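Local coordinates for protein subtilisin-like serine protease (Fervidobacterium pennivorans, PDB 1R6V) that degrades keratin into peptides as a subtilisin-like serine protease, allowing the bacterium to grow on native feathers, at residues Val290-Ala295 / Met382-Val387. The protein carries 1 engineered substitution. Numbering follows the deposited sequence.
Sequences VMVVSA and MAAPHV
Val292 and Val387 meet methyl to methyl, CG1 of one 4.0 Å from CG1 of the other, their side chains crossing at a slant. In Val292 this branch stands anti to the backbone N (chi1 179°), which carries it out to the helix. The same methyl also lies 4.2 Å from Ala384 CB, so it touches both Ala384 and Val387, three residues apart on the helix. It rests against the helix backbone as well, with Val292 CG1 3.8 Å from Ala384 O, a van der Waals contact; that carbonyl accepts a weak hydrogen bond from Thr388 OG1.

Further along the strand the contact is carbon to carbon again: Ser294 CB sits 4.0 Å from Ala384 CB. The axes of the short segments 290-294 and 382-387 approach to 7.6 Å, consistent with the small side chain of Ala384, and run nearly antiparallel at 160°. No hydrogen bond crosses between them.

In this subtilisin-like catalytic domain, the first turn of helix 380-397 carries Ser381, the inferred charge-relay serine, whose side chain is about 5 Å from that of Ser294. The helix packs on a face of the central sheet, where strand 290-294 runs parallel between 263-269 and 314-322; Asn265 touches Ala384 from the former, and Val316 of the latter touches both valines.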
# COMPACT_ATOMS: atom_id res chain seq x y z
N VAL A 290 -6.87 6.70 13.33
CA VAL A 290 -5.46 7.04 13.18
C VAL A 290 -4.69 5.75 12.98
O VAL A 290 -4.95 4.78 13.67
CB VAL A 290 -4.94 7.77 14.44
CG1 VAL A 290 -3.42 8.00 14.36
CG2 VAL A 290 -5.66 9.11 14.56
N MET A 291 -3.76 5.75 12.02
CA MET A 291 -2.99 4.55 11.73
C MET A 291 -1.51 4.81 12.01
O MET A 291 -0.88 5.58 11.30
CB MET A 291 -3.19 4.15 10.26
CG MET A 291 -4.67 3.78 9.92
SD MET A 291 -5.40 2.27 10.69
CE MET A 291 -5.50 1.12 9.21
N VAL A 292 -0.99 4.17 13.06
CA VAL A 292 0.41 4.30 13.49
C VAL A 292 1.15 3.08 12.93
O VAL A 292 0.73 1.94 13.13
CB VAL A 292 0.50 4.31 15.05
CG1 VAL A 292 1.96 4.43 15.49
CG2 VAL A 292 -0.31 5.51 15.60
N VAL A 293 2.23 3.33 12.21
CA VAL A 293 3.00 2.25 11.60
C VAL A 293 4.47 2.42 11.91
O VAL A 293 5.03 3.52 11.79
CB VAL A 293 2.84 2.24 10.06
CG1 VAL A 293 3.57 1.04 9.45
CG2 VAL A 293 1.37 2.23 9.71
N SER A 294 5.12 1.33 12.30
CA SER A 294 6.54 1.46 12.60
C SER A 294 7.34 1.64 11.30
O SER A 294 6.98 1.12 10.24
CB SER A 294 7.02 0.21 13.34
OG SER A 294 7.06 -0.85 12.41
N ALA A 295 8.42 2.41 11.40
CA ALA A 295 9.33 2.63 10.27
C ALA A 295 10.02 1.29 10.01
O ALA A 295 9.97 0.40 10.85
CB ALA A 295 10.37 3.69 10.64
N MET A 382 8.76 -1.55 19.12
CA MET A 382 8.65 -1.19 20.52
C MET A 382 8.39 0.33 20.63
O MET A 382 7.87 0.82 21.63
CB MET A 382 9.94 -1.56 21.29
CG MET A 382 9.91 -2.95 21.91
SD MET A 382 9.57 -4.24 20.66
CE MET A 382 10.64 -3.66 19.35
N ALA A 383 8.75 1.06 19.58
CA ALA A 383 8.56 2.51 19.57
C ALA A 383 7.13 2.88 19.18
O ALA A 383 6.49 3.72 19.81
CB ALA A 383 9.54 3.15 18.57
N ALA A 384 6.63 2.24 18.13
CA ALA A 384 5.28 2.55 17.67
C ALA A 384 4.20 2.51 18.76
O ALA A 384 3.35 3.38 18.82
CB ALA A 384 4.89 1.62 16.48
N PRO A 385 4.21 1.48 19.63
CA PRO A 385 3.18 1.44 20.67
C PRO A 385 3.21 2.64 21.61
O PRO A 385 2.18 3.00 22.19
CB PRO A 385 3.46 0.13 21.41
CG PRO A 385 4.82 -0.28 20.97
CD PRO A 385 4.95 0.21 19.57
N HIS A 386 4.36 3.27 21.77
CA HIS A 386 4.40 4.46 22.62
C HIS A 386 3.58 5.54 21.95
O HIS A 386 2.84 6.27 22.61
CB HIS A 386 5.83 4.95 22.83
CG HIS A 386 6.63 4.10 23.76
ND1 HIS A 386 6.72 4.35 25.11
CD2 HIS A 386 7.35 2.98 23.54
CE1 HIS A 386 7.45 3.41 25.68
NE2 HIS A 386 7.84 2.56 24.74
N VAL A 387 3.73 5.67 20.63
CA VAL A 387 2.99 6.68 19.89
C VAL A 387 1.50 6.32 19.85
O VAL A 387 0.64 7.18 20.01
CB VAL A 387 3.53 6.85 18.45
CG1 VAL A 387 2.60 7.76 17.64
CG2 VAL A 387 4.92 7.46 18.50